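Local coordinates for protein endo-beta-mannanase (Rhizomucor miehei, PDB 4QP0) that probably hydrolyses beta-1,4-mannosidic linkages at random within mannans, galactomannans and glucomannans as a secreted family 5 glycoside hydrolase, at residues 64-69 and 87-92; 78-83 and 150-155. One frame throughout, in Å; residues are numbered along the deposited sequence.

How the interactions relate
Interactions 1 and 2 are neighbours, their centres about 7 Å apart, on the same side of the chain's centre. Interaction 1 presses residues 64-69 against the first turn of helix 87-98. Interaction 2 ties the loop running from strand 75-78 to that helix to the end of helix 136-151. The two meet through Asp-90: its OD2 lies 2.7 Å from Arg-152 NH2 in a salt bridge and 2.8 Å from Ser-155 N in a probable hydrogen bond. Arg-152 therefore spans two acids, Asp-80 in the loop and Asp-90 on the helix. Both contacts bring the excursion after strand 51-55 against helices of the barrel, about 17 and 21 Å from the centre of the chain, measured from their own centres.

Interaction 1 (64-69 and 87-92)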
ATOM      1  N   VAL A  64     -10.756   7.834 -16.153  1.00 34.55           N
ATOM      2  CA  VAL A  64      -9.576   6.975 -16.047  1.00 33.75           C
ATOM      3  C   VAL A  64     -10.029   5.598 -15.586  1.00 33.28           C
ATOM      4  O   VAL A  64     -10.742   5.476 -14.592  1.00 35.02           O
ATOM      5  CB  VAL A  64      -8.528   7.552 -15.058  1.00 33.53           C
ATOM      6  CG1 VAL A  64      -7.305   6.654 -14.952  1.00 33.23           C
ATOM      7  CG2 VAL A  64      -8.104   8.952 -15.483  1.00 32.99           C
ATOM      8  N   TRP A  65      -9.648   4.563 -16.324  1.00 32.07           N
ATOM      9  CA  TRP A  65      -9.876   3.190 -15.876  1.00 32.08           C
ATOM     10  C   TRP A  65      -8.760   2.303 -16.325  1.00 32.65           C
ATOM     11  O   TRP A  65      -8.192   2.516 -17.398  1.00 33.62           O
ATOM     12  CB  TRP A  65     -11.223   2.657 -16.355  1.00 31.55           C
ATOM     13  CG  TRP A  65     -11.365   2.513 -17.856  1.00 32.33           C
ATOM     14  CD1 TRP A  65     -11.710   3.505 -18.777  1.00 33.42           C
ATOM     15  CD2 TRP A  65     -11.194   1.290 -18.665  1.00 31.77           C
ATOM     16  NE1 TRP A  65     -11.757   2.999 -20.055  1.00 32.51           N
ATOM     17  CE2 TRP A  65     -11.460   1.679 -20.060  1.00 32.33           C
ATOM     18  CE3 TRP A  65     -10.859  -0.027 -18.387  1.00 32.11           C
ATOM     19  CZ2 TRP A  65     -11.387   0.767 -21.105  1.00 31.29           C
ATOM     20  CZ3 TRP A  65     -10.789  -0.937 -19.450  1.00 32.22           C
ATOM     21  CH2 TRP A  65     -11.048  -0.548 -20.775  1.00 31.51           C
ATOM     22  N   PHE A  66      -8.410   1.319 -15.496  1.00 32.34           N
ATOM     23  CA  PHE A  66      -7.405   0.318 -15.874  1.00 33.25           C
ATOM     24  C   PHE A  66      -8.034  -1.036 -16.191  1.00 33.16           C
ATOM     25  O   PHE A  66      -7.528  -1.764 -17.040  1.00 34.19           O
ATOM     26  CB  PHE A  66      -6.303   0.164 -14.810  1.00 30.54           C
ATOM     27  CG  PHE A  66      -5.571   1.445 -14.491  1.00 29.43           C
ATOM     28  CD1 PHE A  66      -5.432   2.452 -15.438  1.00 29.10           C
ATOM     29  CD2 PHE A  66      -4.990   1.628 -13.236  1.00 29.07           C
ATOM     30  CE1 PHE A  66      -4.755   3.628 -15.128  1.00 28.21           C
ATOM     31  CE2 PHE A  66      -4.316   2.802 -12.925  1.00 27.98           C
ATOM     32  CZ  PHE A  66      -4.195   3.801 -13.875  1.00 27.46           C
ATOM     33  N   GLN A  67      -9.114  -1.371 -15.485  1.00 34.41           N
ATOM     34  CA  GLN A  67      -9.894  -2.583 -15.756  1.00 37.52           C
ATOM     35  C   GLN A  67     -11.377  -2.261 -15.821  1.00 39.30           C
ATOM     36  O   GLN A  67     -11.827  -1.244 -15.289  1.00 40.55           O
ATOM     37  CB  GLN A  67      -9.693  -3.631 -14.672  1.00 37.07           C
ATOM     38  CG  GLN A  67      -8.465  -4.496 -14.811  1.00 37.11           C
ATOM     39  CD  GLN A  67      -8.149  -5.222 -13.516  1.00 38.25           C
ATOM     40  OE1 GLN A  67      -7.893  -4.597 -12.478  1.00 39.01           O
ATOM     41  NE2 GLN A  67      -8.157  -6.544 -13.571  1.00 37.08           N
ATOM     42  N   GLN A  68     -12.129  -3.154 -16.452  1.00 41.66           N
ATOM     43  CA  GLN A  68     -13.544  -2.940 -16.723  1.00 43.93           C
ATOM     44  C   GLN A  68     -14.148  -4.214 -17.305  1.00 45.48           C
ATOM     45  O   GLN A  68     -13.485  -4.957 -18.031  1.00 43.84           O
ATOM     46  CB  GLN A  68     -13.709  -1.742 -17.666  1.00 43.94           C
ATOM     47  CG  GLN A  68     -14.874  -1.777 -18.638  1.00 45.61           C
ATOM     48  CD  GLN A  68     -14.850  -0.594 -19.590  1.00 46.41           C
ATOM     49  OE1 GLN A  68     -14.793   0.564 -19.165  1.00 44.99           O
ATOM     50  NE2 GLN A  68     -14.896  -0.882 -20.886  1.00 44.77           N
ATOM     51  N   TRP A  69     -15.404  -4.470 -16.956  1.00 48.91           N
ATOM     52  CA  TRP A  69     -16.112  -5.627 -17.460  1.00 49.75           C
ATOM     53  C   TRP A  69     -16.731  -5.329 -18.789  1.00 52.11           C
ATOM     54  O   TRP A  69     -17.354  -4.282 -18.980  1.00 49.72           O
ATOM     55  CB  TRP A  69     -17.184  -6.061 -16.482  1.00 49.35           C
ATOM     56  CG  TRP A  69     -17.829  -7.355 -16.893  1.00 49.68           C
ATOM     57  CD1 TRP A  69     -19.083  -7.536 -17.471  1.00 50.59           C
ATOM     58  CD2 TRP A  69     -17.255  -8.704 -16.800  1.00 49.94           C
ATOM     59  NE1 TRP A  69     -19.325  -8.867 -17.718  1.00 49.65           N
ATOM     60  CE2 TRP A  69     -18.271  -9.621 -17.342  1.00 49.92           C
ATOM     61  CE3 TRP A  69     -16.055  -9.227 -16.328  1.00 48.84           C
ATOM     62  CZ2 TRP A  69     -18.068 -10.993 -17.398  1.00 50.61           C
ATOM     63  CZ3 TRP A  69     -15.862 -10.612 -16.391  1.00 49.51           C
ATOM     64  CH2 TRP A  69     -16.844 -11.472 -16.914  1.00 50.33           C
ATOM     65  N   GLY A  87      -0.930   4.196 -19.504  1.00 35.50           N
ATOM     66  CA  GLY A  87       0.028   5.202 -19.946  1.00 34.60           C
ATOM     67  C   GLY A  87       0.191   6.296 -18.904  1.00 35.78           C
ATOM     68  O   GLY A  87       1.256   6.924 -18.806  1.00 33.74           O
ATOM     69  N   ARG A  88      -0.873   6.522 -18.126  1.00 35.59           N
ATOM     70  CA  ARG A  88      -0.822   7.406 -16.959  1.00 33.50           C
ATOM     71  C   ARG A  88       0.169   6.888 -15.906  1.00 32.39           C
ATOM     72  O   ARG A  88       0.846   7.677 -15.228  1.00 31.13           O
ATOM     73  CB  ARG A  88      -2.209   7.568 -16.334  1.00 34.56           C
ATOM     74  CG  ARG A  88      -3.144   8.518 -17.074  1.00 36.51           C
ATOM     75  CD  ARG A  88      -4.405   8.768 -16.260  1.00 36.22           C
ATOM     76  NE  ARG A  88      -5.141   9.939 -16.722  1.00 40.07           N
ATOM     77  CZ  ARG A  88      -4.984  11.175 -16.248  1.00 42.98           C
ATOM     78  NH1 ARG A  88      -4.111  11.431 -15.275  1.00 42.91           N
ATOM     79  NH2 ARG A  88      -5.709  12.167 -16.749  1.00 44.93           N
ATOM     80  N   ILE A  89       0.249   5.565 -15.765  1.00 31.57           N
ATOM     81  CA  ILE A  89       1.214   4.963 -14.845  1.00 30.69           C
ATOM     82  C   ILE A  89       2.629   5.159 -15.394  1.00 30.90           C
ATOM     83  O   ILE A  89       3.528   5.557 -14.645  1.00 31.17           O
ATOM     84  CB  ILE A  89       0.904   3.478 -14.552  1.00 29.30           C
ATOM     85  CG1 ILE A  89      -0.487   3.326 -13.931  1.00 29.11           C
ATOM     86  CG2 ILE A  89       1.955   2.865 -13.635  1.00 28.59           C
ATOM     87  CD1 ILE A  89      -0.715   4.105 -12.645  1.00 28.94           C
ATOM     88  N   ASP A  90       2.801   4.918 -16.701  1.00 29.44           N
ATOM     89  CA  ASP A  90       4.075   5.130 -17.390  1.00 28.65           C
ATOM     90  C   ASP A  90       4.627   6.519 -17.067  1.00 28.64           C
ATOM     91  O   ASP A  90       5.807   6.678 -16.779  1.00 27.29           O
ATOM     92  CB  ASP A  90       3.913   4.986 -18.915  1.00 28.71           C
ATOM     93  CG  ASP A  90       3.648   3.536 -19.379  1.00 29.26           C
ATOM     94  OD1 ASP A  90       3.595   2.589 -18.563  1.00 29.76           O
ATOM     95  OD2 ASP A  90       3.495   3.344 -20.599  1.00 29.89           O
ATOM     96  N   TYR A  91       3.760   7.523 -17.115  1.00 31.29           N
ATOM     97  CA  TYR A  91       4.169   8.892 -16.851  1.00 33.35           C
ATOM     98  C   TYR A  91       4.546   9.088 -15.387  1.00 34.37           C
ATOM     99  O   TYR A  91       5.497   9.810 -15.077  1.00 36.58           O
ATOM    100  CB  TYR A  91       3.090   9.883 -17.290  1.00 34.23           C
ATOM    101  CG  TYR A  91       3.502  11.329 -17.102  1.00 35.32           C
ATOM    102  CD1 TYR A  91       4.362  11.959 -18.008  1.00 35.74           C
ATOM    103  CD2 TYR A  91       3.046  12.066 -16.007  1.00 36.09           C
ATOM    104  CE1 TYR A  91       4.748  13.284 -17.829  1.00 34.90           C
ATOM    105  CE2 TYR A  91       3.427  13.389 -15.820  1.00 35.04           C
ATOM    106  CZ  TYR A  91       4.271  13.991 -16.730  1.00 35.00           C
ATOM    107  OH  TYR A  91       4.639  15.301 -16.534  1.00 35.11           O
ATOM    108  N   ILE A  92       3.812   8.432 -14.491  1.00 34.49           N
ATOM    109  CA  ILE A  92       4.106   8.508 -13.060  1.00 33.32           C
ATOM    110  C   ILE A  92       5.494   7.939 -12.761  1.00 32.64           C
ATOM    111  O   ILE A  92       6.310   8.593 -12.099  1.00 34.43           O
ATOM    112  CB  ILE A  92       3.021   7.814 -12.210  1.00 32.68           C
ATOM    113  CG1 ILE A  92       1.740   8.649 -12.223  1.00 32.20           C
ATOM    114  CG2 ILE A  92       3.496   7.622 -10.774  1.00 33.94           C
ATOM    115  CD1 ILE A  92       0.502   7.885 -11.796  1.00 33.01           C
TER
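Val-64 and Phe-66, two residues apart in the loop that leads into strand 67-70, each press on one residue of the first helical turn, Arg-88 and Ile-89. Arg-88 is the one to trace outward. Its CB points toward residues 64-69, and from CG to NE the chain runs extended, carrying CD and NE alongside the Val-64 methyls. The first atom to make close contact is CD, which lies 3.8 Å from both Val-64 CG1 and Val-64 CG2. The next atom, NE, comes closer, 3.4 Å from Val-64 CG2, and CZ is still within 3.9 Å of Val-64 CG2. The methyl meets the guanidinium obliquely, while the polar atoms are gripped by backbone carbonyls: NE donates to Asp-83 O and NH1 to Ser-32 O, which should fix the rotation of the group.

Beside this pair, Ile-89 offers its longer branch to the phenyl ring. With CG1 turned away from its own carbonyl carbon (chi1 -59°), the branch lies against the ring, Ile-89 CG1 and CD1 both 3.7 Å from Phe-66 CZ in an oblique apolar approach. Tyr-145 of helix 136-151 also touches the Phe-66 side chain.

Three of the four touching residues are buried. The contact belongs to a TIM barrel: the long loop after strand 51-55, carrying the 67-70/75-78 hairpin, folds back onto the start of helix 87-98, the helix it leads into.

Interaction 2 (78-83 and 150-155); sequences INDNSD and LNRENS
Asp-80 and Arg-152 come from opposing sides and run by one another, one from the loop and the other from just beyond the end of helix 136-151. Their flat ends are turned only modestly against each other, with the carboxylate and guanidinium planes 21° apart. Asp-80 OD1 sits at the guanidinium edge, near its plane, and forms a salt bridge with Arg-152 NH1 at 3.2 Å. The same oxygen accepts from His-148 NE2, on helix 136-151, so it serves two partners.

With CG opposite the backbone N (chi1 -168°) and the chain straight out to NE, Arg-152 spans the gap to the loop. Its other terminal nitrogen, NH2, makes a salt bridge with Asp-90 OD2 of helix 87-98, and the two acids together should limit the group's rotation.

Two successive Asx turns, sharing Asn-81, shape the loop; the first has Asp-80 at its middle. Asn-79 OD1 accepts from Asn-81 N at 3.0 Å, and Asn-81 OD1 from Asp-83 N at 2.7 Å; in both the donor stands above the carbonyl plane.

This is a surface ion pair on the flank of the (beta/alpha)8 barrel, joining the loop before helix 87-98 to the exit of helix 136-151.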
ATOM      1  N   ILE A  78      -8.533  -4.867 -20.211  1.00 40.75           N
ATOM      2  CA  ILE A  78      -7.514  -3.976 -19.644  1.00 39.88           C
ATOM      3  C   ILE A  78      -7.255  -2.786 -20.570  1.00 40.32           C
ATOM      4  O   ILE A  78      -7.234  -2.938 -21.789  1.00 40.37           O
ATOM      5  CB  ILE A  78      -6.197  -4.742 -19.374  1.00 39.21           C
ATOM      6  CG1 ILE A  78      -6.433  -5.882 -18.368  1.00 38.67           C
ATOM      7  CG2 ILE A  78      -5.104  -3.795 -18.884  1.00 39.02           C
ATOM      8  CD1 ILE A  78      -5.297  -6.881 -18.258  1.00 37.38           C
ATOM      9  N   ASN A  79      -7.040  -1.611 -19.979  1.00 41.04           N
ATOM     10  CA  ASN A  79      -6.879  -0.362 -20.727  1.00 40.11           C
ATOM     11  C   ASN A  79      -5.438   0.115 -20.867  1.00 40.93           C
ATOM     12  O   ASN A  79      -4.864   0.675 -19.929  1.00 41.91           O
ATOM     13  CB  ASN A  79      -7.725   0.742 -20.088  1.00 38.80           C
ATOM     14  CG  ASN A  79      -7.738   2.022 -20.904  1.00 39.13           C
ATOM     15  OD1 ASN A  79      -7.448   2.014 -22.105  1.00 38.24           O
ATOM     16  ND2 ASN A  79      -8.082   3.137 -20.253  1.00 37.65           N
ATOM     17  N   ASP A  80      -4.879  -0.067 -22.059  1.00 42.46           N
ATOM     18  CA  ASP A  80      -3.511   0.360 -22.353  1.00 41.86           C
ATOM     19  C   ASP A  80      -3.430   1.791 -22.885  1.00 42.40           C
ATOM     20  O   ASP A  80      -2.344   2.249 -23.249  1.00 43.27           O
ATOM     21  CB  ASP A  80      -2.857  -0.588 -23.362  1.00 44.14           C
ATOM     22  CG  ASP A  80      -2.656  -2.001 -22.814  1.00 45.64           C
ATOM     23  OD1 ASP A  80      -2.058  -2.156 -21.722  1.00 45.21           O
ATOM     24  OD2 ASP A  80      -3.077  -2.957 -23.499  1.00 44.51           O
ATOM     25  N   ASN A  81      -4.559   2.499 -22.936  1.00 41.03           N
ATOM     26  CA  ASN A  81      -4.585   3.861 -23.484  1.00 40.87           C
ATOM     27  C   ASN A  81      -3.600   4.814 -22.801  1.00 41.43           C
ATOM     28  O   ASN A  81      -3.389   4.747 -21.588  1.00 40.97           O
ATOM     29  CB  ASN A  81      -5.996   4.459 -23.446  1.00 40.12           C
ATOM     30  CG  ASN A  81      -6.081   5.805 -24.147  1.00 39.02           C
ATOM     31  OD1 ASN A  81      -5.950   6.856 -23.526  1.00 39.38           O
ATOM     32  ND2 ASN A  81      -6.280   5.774 -25.451  1.00 40.39           N
ATOM     33  N   SER A  82      -3.015   5.697 -23.602  1.00 40.92           N
ATOM     34  CA  SER A  82      -2.051   6.681 -23.137  1.00 40.75           C
ATOM     35  C   SER A  82      -2.643   7.667 -22.129  1.00 40.64           C
ATOM     36  O   SER A  82      -1.975   8.045 -21.166  1.00 41.06           O
ATOM     37  CB  SER A  82      -1.481   7.448 -24.335  1.00 41.40           C
ATOM     38  OG  SER A  82      -0.800   6.585 -25.235  1.00 40.47           O
ATOM     39  N   ASP A  83      -3.895   8.067 -22.351  1.00 40.67           N
ATOM     40  CA  ASP A  83      -4.512   9.175 -21.607  1.00 40.54           C
ATOM     41  C   ASP A  83      -5.570   8.736 -20.609  1.00 37.62           C
ATOM     42  O   ASP A  83      -5.826   9.431 -19.619  1.00 36.18           O
ATOM     43  CB  ASP A  83      -5.141  10.175 -22.577  1.00 44.53           C
ATOM     44  CG  ASP A  83      -4.152  10.697 -23.596  1.00 50.35           C
ATOM     45  OD1 ASP A  83      -3.188  11.392 -23.193  1.00 52.60           O
ATOM     46  OD2 ASP A  83      -4.342  10.408 -24.801  1.00 52.33           O
ATOM     47  N   LEU A 150       2.992  -6.239 -14.665  1.00 32.41           N
ATOM     48  CA  LEU A 150       4.427  -6.523 -14.492  1.00 32.95           C
ATOM     49  C   LEU A 150       5.183  -6.611 -15.823  1.00 33.16           C
ATOM     50  O   LEU A 150       6.359  -6.242 -15.896  1.00 31.41           O
ATOM     51  CB  LEU A 150       4.658  -7.815 -13.694  1.00 32.11           C
ATOM     52  CG  LEU A 150       3.994  -8.087 -12.340  1.00 32.63           C
ATOM     53  CD1 LEU A 150       4.701  -9.235 -11.638  1.00 31.96           C
ATOM     54  CD2 LEU A 150       3.967  -6.869 -11.445  1.00 30.96           C
ATOM     55  N   ASN A 151       4.501  -7.111 -16.858  1.00 33.10           N
ATOM     56  CA  ASN A 151       5.100  -7.278 -18.182  1.00 35.41           C
ATOM     57  C   ASN A 151       5.089  -6.021 -19.049  1.00 36.17           C
ATOM     58  O   ASN A 151       5.877  -5.912 -19.989  1.00 39.21           O
ATOM     59  CB  ASN A 151       4.438  -8.436 -18.939  1.00 36.64           C
ATOM     60  CG  ASN A 151       4.916  -9.792 -18.460  1.00 37.49           C
ATOM     61  OD1 ASN A 151       6.119 -10.053 -18.397  1.00 38.94           O
ATOM     62  ND2 ASN A 151       3.977 -10.664 -18.122  1.00 36.20           N
ATOM     63  N   ARG A 152       4.206  -5.076 -18.734  1.00 35.24           N
ATOM     64  CA  ARG A 152       4.061  -3.870 -19.536  1.00 33.52           C
ATOM     65  C   ARG A 152       5.392  -3.176 -19.774  1.00 32.80           C
ATOM     66  O   ARG A 152       6.161  -2.970 -18.841  1.00 33.39           O
ATOM     67  CB  ARG A 152       3.079  -2.887 -18.891  1.00 33.71           C
ATOM     68  CG  ARG A 152       2.678  -1.760 -19.829  1.00 33.62           C
ATOM     69  CD  ARG A 152       1.908  -0.639 -19.149  1.00 34.55           C
ATOM     70  NE  ARG A 152       1.954   0.599 -19.938  1.00 34.35           N
ATOM     71  CZ  ARG A 152       1.243   0.825 -21.044  1.00 33.68           C
ATOM     72  NH1 ARG A 152       0.415  -0.093 -21.524  1.00 33.32           N
ATOM     73  NH2 ARG A 152       1.364   1.980 -21.675  1.00 32.87           N
ATOM     74  N   GLU A 153       5.662  -2.830 -21.030  1.00 31.76           N
ATOM     75  CA  GLU A 153       6.764  -1.929 -21.348  1.00 31.82           C
ATOM     76  C   GLU A 153       6.325  -0.485 -21.093  1.00 31.38           C
ATOM     77  O   GLU A 153       5.208  -0.089 -21.455  1.00 30.87           O
ATOM     78  CB  GLU A 153       7.199  -2.090 -22.806  1.00 31.54           C
ATOM     79  CG  GLU A 153       8.454  -1.311 -23.178  1.00 32.36           C
ATOM     80  CD  GLU A 153       8.767  -1.372 -24.662  1.00 33.04           C
ATOM     81  OE1 GLU A 153       8.007  -0.786 -25.466  1.00 33.19           O
ATOM     82  OE2 GLU A 153       9.783  -1.997 -25.023  1.00 33.29           O
ATOM     83  N   ASN A 154       7.206   0.300 -20.484  1.00 31.19           N
ATOM     84  CA  ASN A 154       6.927   1.711 -20.268  1.00 31.02           C
ATOM     85  C   ASN A 154       6.985   2.404 -21.614  1.00 32.79           C
ATOM     86  O   ASN A 154       8.044   2.459 -22.237  1.00 34.92           O
ATOM     87  CB  ASN A 154       7.956   2.316 -19.319  1.00 29.59           C
ATOM     88  CG  ASN A 154       7.545   3.681 -18.799  1.00 28.86           C
ATOM     89  OD1 ASN A 154       7.248   4.602 -19.569  1.00 27.79           O
ATOM     90  ND2 ASN A 154       7.530   3.819 -17.481  1.00 27.35           N
ATOM     91  N   SER A 155       5.851   2.937 -22.062  1.00 34.85           N
ATOM     92  CA  SER A 155       5.773   3.552 -23.390  1.00 36.96           C
ATOM     93  C   SER A 155       6.571   4.856 -23.513  1.00 38.55           C
ATOM     94  O   SER A 155       6.792   5.345 -24.624  1.00 40.88           O
ATOM     95  CB  SER A 155       4.314   3.753 -23.819  1.00 38.85           C
ATOM     96  OG  SER A 155       3.688   4.797 -23.091  1.00 43.19           O
TER